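Local coordinates for N-acetylglucosaminidase (Ostrinia furnacalis, PDB 3NSN), which hydrolyses terminal beta-linked N-acetylglucosamine units one at a time from the non-reducing ends of chitooligosaccharides, preferring shorter substrates, at residues I423-T428 with L444-Y449; D450-D455 with Q476-N481. All coordinates share one frame; numbering follows the deposited sequence.

Contact 1. Residues I423-T428 with L444-Y449. With TMX (2-deoxy-2-(trimethylammonio)-beta-D-glucopyranose), chain B; NAG (2-acetamido-2-deoxy-beta-D-glucopyranose), chain C.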
loop_
_atom_site.group_PDB
_atom_site.type_symbol
_atom_site.label_atom_id
_atom_site.label_comp_id
_atom_site.label_asym_id
_atom_site.label_seq_id
_atom_site.Cartn_x
_atom_site.Cartn_y
_atom_site.Cartn_z
ATOM N N ILE A 423 -24.041 3.899 20.272
ATOM C CA ILE A 423 -22.758 4.458 20.551
ATOM C C ILE A 423 -21.597 3.684 19.920
ATOM O O ILE A 423 -21.471 2.487 20.080
ATOM C CB ILE A 423 -22.514 4.540 22.057
ATOM C CG1 ILE A 423 -23.746 5.029 22.806
ATOM C CG2 ILE A 423 -21.343 5.374 22.370
ATOM C CD1 ILE A 423 -24.041 6.432 22.648
ATOM N N GLN A 424 -20.753 4.417 19.220
ATOM C CA GLN A 424 -19.621 3.855 18.550
ATOM C C GLN A 424 -18.422 4.039 19.409
ATOM O O GLN A 424 -18.068 5.103 19.733
ATOM C CB GLN A 424 -19.438 4.450 17.167
ATOM C CG GLN A 424 -18.290 3.860 16.369
ATOM C CD GLN A 424 -18.382 3.999 14.853
ATOM O OE1 GLN A 424 -19.059 4.826 14.302
ATOM N NE2 GLN A 424 -17.661 3.151 14.197
ATOM N N VAL A 425 -17.819 2.934 19.785
ATOM C CA VAL A 425 -16.711 2.914 20.686
ATOM C C VAL A 425 -15.361 2.900 19.967
ATOM O O VAL A 425 -15.076 2.002 19.264
ATOM C CB VAL A 425 -16.782 1.646 21.549
ATOM C CG1 VAL A 425 -15.655 1.587 22.425
ATOM C CG2 VAL A 425 -18.009 1.613 22.321
ATOM N N TRP A 426 -14.558 3.917 20.181
ATOM C CA TRP A 426 -13.187 3.998 19.676
ATOM C C TRP A 426 -12.148 3.984 20.799
ATOM O O TRP A 426 -11.002 4.227 20.590
ATOM C CB TRP A 426 -12.981 5.200 18.749
ATOM C CG TRP A 426 -13.129 6.512 19.408
ATOM C CD1 TRP A 426 -14.259 7.084 19.766
ATOM C CD2 TRP A 426 -12.102 7.412 19.781
ATOM N NE1 TRP A 426 -14.040 8.253 20.368
ATOM C CE2 TRP A 426 -12.710 8.493 20.390
ATOM C CE3 TRP A 426 -10.727 7.405 19.664
ATOM C CZ2 TRP A 426 -12.010 9.546 20.878
ATOM C CZ3 TRP A 426 -10.037 8.447 20.152
ATOM C CH2 TRP A 426 -10.668 9.504 20.752
ATOM N N THR A 427 -12.583 3.711 22.003
ATOM C CA THR A 427 -11.676 3.584 23.146
ATOM C C THR A 427 -11.015 2.235 23.081
ATOM O O THR A 427 -11.310 1.484 22.240
ATOM C CB THR A 427 -12.396 3.611 24.500
ATOM O OG1 THR A 427 -13.339 2.555 24.575
ATOM C CG2 THR A 427 -13.098 4.876 24.747
ATOM N N THR A 428 -10.137 1.939 24.010
ATOM C CA THR A 428 -9.530 0.630 24.089
ATOM C C THR A 428 -10.621 -0.280 24.503
ATOM O O THR A 428 -11.599 0.149 25.005
ATOM C CB THR A 428 -8.375 0.538 25.078
ATOM O OG1 THR A 428 -8.855 0.739 26.384
ATOM C CG2 THR A 428 -7.350 1.567 24.801
ATOM N N LEU A 444 -23.957 -0.880 21.188
ATOM C CA LEU A 444 -22.673 -0.417 20.763
ATOM C C LEU A 444 -22.177 -0.938 19.415
ATOM O O LEU A 444 -22.554 -1.990 18.978
ATOM C CB LEU A 444 -21.654 -0.768 21.801
ATOM C CG LEU A 444 -21.820 -0.345 23.228
ATOM C CD1 LEU A 444 -20.692 -0.920 23.903
ATOM C CD2 LEU A 444 -21.751 1.103 23.332
ATOM N N ILE A 445 -21.317 -0.164 18.780
ATOM C CA ILE A 445 -20.547 -0.608 17.657
ATOM C C ILE A 445 -19.089 -0.493 18.060
ATOM O O ILE A 445 -18.651 0.555 18.412
ATOM C CB ILE A 445 -20.785 0.225 16.399
ATOM C CG1 ILE A 445 -22.215 0.122 15.941
ATOM C CG2 ILE A 445 -19.825 -0.166 15.358
ATOM C CD1 ILE A 445 -22.619 1.133 14.987
ATOM N N MET A 446 -18.360 -1.597 18.008
ATOM C CA MET A 446 -16.975 -1.605 18.403
ATOM C C MET A 446 -15.989 -1.209 17.329
ATOM O O MET A 446 -15.859 -1.852 16.336
ATOM C CB MET A 446 -16.561 -2.971 18.909
ATOM C CG MET A 446 -17.225 -3.428 20.150
ATOM S SD MET A 446 -16.978 -2.409 21.552
ATOM C CE MET A 446 -15.306 -1.974 21.370
ATOM N N SER A 447 -15.285 -0.139 17.597
ATOM C CA SER A 447 -14.192 0.338 16.778
ATOM C C SER A 447 -12.977 0.646 17.622
ATOM O O SER A 447 -12.360 1.635 17.447
ATOM C CB SER A 447 -14.612 1.547 15.957
ATOM O OG SER A 447 -15.508 1.169 14.993
ATOM N N ASN A 448 -12.638 -0.216 18.550
ATOM C CA ASN A 448 -11.615 0.136 19.473
ATOM C C ASN A 448 -10.277 0.406 18.818
ATOM O O ASN A 448 -9.833 -0.303 17.985
ATOM C CB ASN A 448 -11.559 -0.838 20.657
ATOM C CG ASN A 448 -11.540 -2.253 20.259
ATOM O OD1 ASN A 448 -12.420 -2.741 19.625
ATOM N ND2 ASN A 448 -10.534 -2.932 20.687
ATOM N N TYR A 449 -9.687 1.515 19.174
ATOM C CA TYR A 449 -8.541 2.023 18.452
ATOM C C TYR A 449 -7.323 1.139 18.494
ATOM O O TYR A 449 -6.566 1.154 17.600
ATOM C CB TYR A 449 -8.252 3.455 18.807
ATOM C CG TYR A 449 -7.415 3.671 20.007
ATOM C CD1 TYR A 449 -7.975 3.914 21.226
ATOM C CD2 TYR A 449 -6.063 3.670 19.908
ATOM C CE1 TYR A 449 -7.210 4.118 22.299
ATOM C CE2 TYR A 449 -5.304 3.878 20.948
ATOM C CZ TYR A 449 -5.871 4.090 22.146
ATOM O OH TYR A 449 -5.072 4.277 23.196
HETATM C C1 TMX B . -9.133 10.804 16.164
HETATM C C2 TMX B . -10.525 11.244 15.582
HETATM N N2 TMX B . -11.698 10.473 16.120
HETATM C C3 TMX B . -10.488 11.351 14.018
HETATM O O3 TMX B . -10.935 12.656 13.603
HETATM C C4 TMX B . -9.095 11.089 13.442
HETATM O O4 TMX B . -9.188 11.075 12.011
HETATM C C5 TMX B . -8.570 9.742 13.958
HETATM O O5 TMX B . -8.512 9.700 15.420
HETATM C C6 TMX B . -7.178 9.446 13.408
HETATM O O6 TMX B . -6.814 8.107 13.768
HETATM C C7 TMX B . -11.892 10.736 17.551
HETATM C C8 TMX B . -11.585 9.012 15.971
HETATM C C9 TMX B . -12.953 10.877 15.460
HETATM C C1 NAG C . -4.635 13.081 17.953
HETATM C C2 NAG C . -4.660 13.013 16.418
HETATM C C3 NAG C . -6.101 12.869 15.891
HETATM C C4 NAG C . -6.911 11.788 16.639
HETATM C C5 NAG C . -6.730 11.958 18.156
HETATM C C6 NAG C . -7.339 10.782 18.911
HETATM C C7 NAG C . -2.832 14.322 15.337
HETATM C C8 NAG C . -2.037 13.027 15.291
HETATM N N2 NAG C . -4.063 14.248 15.881
HETATM O O3 NAG C . -6.093 12.570 14.478
HETATM O O4 NAG C . -8.282 11.981 16.271
HETATM O O5 NAG C . -5.334 11.960 18.498
HETATM O O6 NAG C . -7.407 11.112 20.291
HETATM O O7 NAG C . -2.337 15.364 14.897
#
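Just below the sugar-binding site, at the C-terminal ends of two adjacent parallel strands of the catalytic barrel, Val425 gives its N-H to Ile445 O (2.9 Å) and takes the N-H of Ser447 on its own O (2.7 Å). Ile445 N to Ile423 O continues the ladder. Beneath these bonds the apolar face is filled by Ile423 CB on Leu444 CD2 at 3.7 Å, while Met446, bent back on itself, lays CE beside Val425 CG1, also at 3.7 Å. This is one beta-alpha-beta unit of the (beta/alpha)8 fold of family 20: helix 432-439 connects the strands and packs on this face through Ile434 and Leu438. On the other face Gln424 stretches out with CG opposite its backbone N (chi1 -177°), so that NE2 donates a hydrogen bond to Ser447 OG (3.0 Å), 7° out of the amide plane; OG is also hydrogen-bonded to Glu498 O. His341 NE2 at OE1 and Glu498 OE1 at NE2 also hold this buried amide, so its rotation is well fixed. Beyond the strand ends, Trp426 turns its indole toward the ligand, CG wedged between backbone N and carbonyl carbon (chi1 65°). Methyl C7 of the trimethylammonium group of TMX sits over one face, near the rim, 3.5 Å from Trp426 CZ2, and O6 of NAG lies at the ring edge. NE1 is hydrogen-bonded to Thr403 O, and Trp402 meets the indole almost perpendicularly. Tyr449 takes Trp426 O in the plane of its ring edge, 3.1 Å from CD1; the ring also meets Trp468, which is essential for chitooligosaccharide binding.

Contact 2. Residues D450-D455 with Q476-N481. With TMX (2-deoxy-2-(trimethylammonio)-beta-D-glucopyranose), chain B.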
loop_
_atom_site.group_PDB
_atom_site.type_symbol
_atom_site.label_atom_id
_atom_site.label_comp_id
_atom_site.label_asym_id
_atom_site.label_seq_id
_atom_site.Cartn_x
_atom_site.Cartn_y
_atom_site.Cartn_z
ATOM N N ASP A 450 -7.174 0.369 19.553
ATOM C CA ASP A 450 -6.056 -0.552 19.729
ATOM C C ASP A 450 -6.074 -1.761 18.799
ATOM O O ASP A 450 -5.077 -2.390 18.610
ATOM C CB ASP A 450 -5.816 -0.922 21.201
ATOM C CG ASP A 450 -7.021 -1.549 21.866
ATOM O OD1 ASP A 450 -8.131 -1.214 21.558
ATOM O OD2 ASP A 450 -6.854 -2.371 22.718
ATOM N N ALA A 451 -7.228 -2.069 18.250
ATOM C CA ALA A 451 -7.377 -3.191 17.363
ATOM C C ALA A 451 -7.956 -2.928 15.971
ATOM O O ALA A 451 -7.756 -3.704 15.045
ATOM C CB ALA A 451 -8.164 -4.258 18.035
ATOM N N LEU A 452 -8.719 -1.858 15.878
ATOM C CA LEU A 452 -9.518 -1.553 14.736
ATOM C C LEU A 452 -9.296 -0.243 14.023
ATOM O O LEU A 452 -10.063 0.121 13.181
ATOM C CB LEU A 452 -10.966 -1.719 15.132
ATOM C CG LEU A 452 -11.765 -2.988 14.843
ATOM C CD1 LEU A 452 -11.040 -4.131 14.284
ATOM C CD2 LEU A 452 -12.601 -3.389 15.988
ATOM N N TYR A 453 -8.242 0.453 14.357
ATOM C CA TYR A 453 -7.863 1.615 13.624
ATOM C C TYR A 453 -6.828 1.248 12.567
ATOM O O TYR A 453 -5.691 1.068 12.853
ATOM C CB TYR A 453 -7.383 2.709 14.569
ATOM C CG TYR A 453 -8.479 3.598 15.041
ATOM C CD1 TYR A 453 -8.292 4.941 15.159
ATOM C CD2 TYR A 453 -9.719 3.100 15.309
ATOM C CE1 TYR A 453 -9.269 5.742 15.569
ATOM C CE2 TYR A 453 -10.698 3.896 15.689
ATOM C CZ TYR A 453 -10.475 5.217 15.818
ATOM O OH TYR A 453 -11.476 6.000 16.190
ATOM N N PHE A 454 -7.293 1.148 11.329
ATOM C CA PHE A 454 -6.507 0.738 10.183
ATOM C C PHE A 454 -5.434 1.710 9.706
ATOM O O PHE A 454 -4.532 1.332 9.044
ATOM C CB PHE A 454 -7.388 0.211 9.075
ATOM C CG PHE A 454 -7.865 -1.201 9.278
ATOM C CD1 PHE A 454 -7.856 -1.804 10.517
ATOM C CD2 PHE A 454 -8.394 -1.893 8.255
ATOM C CE1 PHE A 454 -8.317 -3.068 10.668
ATOM C CE2 PHE A 454 -8.840 -3.139 8.430
ATOM C CZ PHE A 454 -8.814 -3.712 9.615
ATOM N N ASP A 455 -5.583 2.968 10.085
ATOM C CA ASP A 455 -4.650 4.028 9.845
ATOM C C ASP A 455 -3.352 4.034 10.628
ATOM O O ASP A 455 -2.385 4.558 10.171
ATOM C CB ASP A 455 -5.327 5.369 9.918
ATOM C CG ASP A 455 -5.926 5.640 11.239
ATOM O OD1 ASP A 455 -6.548 4.767 11.812
ATOM O OD2 ASP A 455 -5.781 6.728 11.682
ATOM N N GLN A 476 -3.490 -10.472 12.996
ATOM C CA GLN A 476 -3.582 -11.361 14.121
ATOM C C GLN A 476 -4.317 -10.663 15.244
ATOM O O GLN A 476 -5.177 -11.223 15.846
ATOM C CB GLN A 476 -2.187 -11.759 14.583
ATOM C CG GLN A 476 -1.325 -12.450 13.541
ATOM C CD GLN A 476 -0.492 -11.506 12.725
ATOM O OE1 GLN A 476 -0.864 -10.387 12.530
ATOM N NE2 GLN A 476 0.627 -11.960 12.247
ATOM N N LYS A 477 -3.963 -9.420 15.484
ATOM C CA LYS A 477 -4.631 -8.623 16.458
ATOM C C LYS A 477 -6.066 -8.297 16.116
ATOM O O LYS A 477 -6.891 -8.324 16.950
ATOM C CB LYS A 477 -3.861 -7.384 16.746
ATOM C CG LYS A 477 -4.278 -6.739 17.985
ATOM C CD LYS A 477 -3.292 -5.756 18.430
ATOM C CE LYS A 477 -3.687 -5.153 19.722
ATOM N NZ LYS A 477 -2.946 -3.943 19.972
ATOM N N VAL A 478 -6.364 -7.978 14.876
ATOM C CA VAL A 478 -7.750 -7.738 14.592
ATOM C C VAL A 478 -8.636 -8.963 14.773
ATOM O O VAL A 478 -9.716 -8.843 15.264
ATOM C CB VAL A 478 -8.074 -6.754 13.371
ATOM C CG1 VAL A 478 -6.884 -6.306 12.643
ATOM C CG2 VAL A 478 -9.134 -7.241 12.478
ATOM N N TYR A 479 -8.136 -10.125 14.387
ATOM C CA TYR A 479 -8.880 -11.353 14.494
ATOM C C TYR A 479 -9.207 -11.729 15.923
ATOM O O TYR A 479 -10.301 -12.061 16.199
ATOM C CB TYR A 479 -8.174 -12.509 13.807
ATOM C CG TYR A 479 -9.004 -13.747 13.586
ATOM C CD1 TYR A 479 -9.595 -13.994 12.395
ATOM C CD2 TYR A 479 -9.159 -14.684 14.572
ATOM C CE1 TYR A 479 -10.286 -15.094 12.191
ATOM C CE2 TYR A 479 -9.852 -15.809 14.359
ATOM C CZ TYR A 479 -10.412 -16.020 13.171
ATOM O OH TYR A 479 -11.145 -17.136 12.988
ATOM N N ASP A 480 -8.233 -11.634 16.799
ATOM C CA ASP A 480 -8.384 -11.953 18.196
ATOM C C ASP A 480 -9.239 -10.935 19.008
ATOM O O ASP A 480 -9.582 -11.220 20.110
ATOM C CB ASP A 480 -7.034 -12.147 18.861
ATOM C CG ASP A 480 -6.377 -13.472 18.535
ATOM O OD1 ASP A 480 -5.320 -13.724 19.066
ATOM O OD2 ASP A 480 -6.880 -14.245 17.763
ATOM N N ASN A 481 -9.560 -9.772 18.452
ATOM C CA ASN A 481 -10.285 -8.757 19.193
ATOM C C ASN A 481 -11.727 -9.182 19.178
ATOM O O ASN A 481 -12.327 -9.239 18.182
ATOM C CB ASN A 481 -10.084 -7.398 18.505
ATOM C CG ASN A 481 -10.819 -6.239 19.182
ATOM O OD1 ASN A 481 -10.578 -5.931 20.306
ATOM N ND2 ASN A 481 -11.637 -5.556 18.429
HETATM C C1 TMX B . -9.133 10.804 16.164
HETATM C C2 TMX B . -10.525 11.244 15.582
HETATM N N2 TMX B . -11.698 10.473 16.120
HETATM C C3 TMX B . -10.488 11.351 14.018
HETATM O O3 TMX B . -10.935 12.656 13.603
HETATM C C4 TMX B . -9.095 11.089 13.442
HETATM O O4 TMX B . -9.188 11.075 12.011
HETATM C C5 TMX B . -8.570 9.742 13.958
HETATM O O5 TMX B . -8.512 9.700 15.420
HETATM C C6 TMX B . -7.178 9.446 13.408
HETATM O O6 TMX B . -6.814 8.107 13.768
HETATM C C7 TMX B . -11.892 10.736 17.551
HETATM C C8 TMX B . -11.585 9.012 15.971
HETATM C C9 TMX B . -12.953 10.877 15.460
HETATM O O HOH W 1 -3.524 -3.355 22.868
#
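Asn481, just past the end of helix 475-480, carries its side chain straight onto Ala451, CG lying opposite the backbone N (chi1 179°). Its CB is 3.7 Å from Ala451 CB, and CG comes closer to the same methyl, 3.5 Å away. At the tip the amide divides: OD1 skirts the Ala451 methyl and accepts a hydrogen bond from Asn448 ND2, whereas ND2 reaches Leu452 CD2 at 3.4 Å. Val478 sets CB against Ala451 O, and its side chain crosses those of Leu452 and Phe454 at about right angles, meeting Leu452 CD1 and Phe454 CE1. Helix 518-528 closes this patch through Leu522, Ala519 and Ala521. Towards solvent, Lys477 runs extended, and its NZ donates to Asp450 O (3.0 Å) and to a water weakly bonded to Asp450 OD2, while Asp450 OD1 is hydrogen-bonded to Asn448 ND2. Helix 475-480 thus backs the turn leading from barrel strand 444-446 into the sugar site, where Asp455 OD2 accepts the O6 hydroxyl of TMX at 2.7 Å. Tyr453 meets TMX C8, a methyl of the trimethylammonium group, edge-on: C8 lies near the ring plane, 3.0 Å from Tyr453 OH. A phenylalanine here would lack that oxygen and would probably open a gap beside the C8 methyl, taking away the hydroxyl that the trimethylammonium group packs against. Behind the turn the contact is mostly van der Waals packing, by apolar side chains and the Asn481 amide; the opposite charges of Lys477 and Asp450 do not meet directly, and any attraction between them probably acts across the weak water bridge.

Contact 1 belongs to the buried barrel wall, whereas contact 2 is partly buried and packs a helix outside the barrel against the turn that follows strand 444-446. The two share a continuous chain, since 444-449 runs directly into 450-455. A backbone ladder, a buried glutamine amide and aromatic rings characterise the first; the second rests on Ala451, Leu452, Phe454 and Val478 with the Asn481 amide, and has a lysine and water at its solvent side. They converge on TMX: Trp426 CB packs against Tyr453 OH at 3.1 Å, and the indole, with C7 over its face, and the phenol, with C8 at its edge, flank the same trimethylammonium group. Contact 2 also borders the dimer, Gln476 NE2 being bonded to Ala460 O of the second subunit.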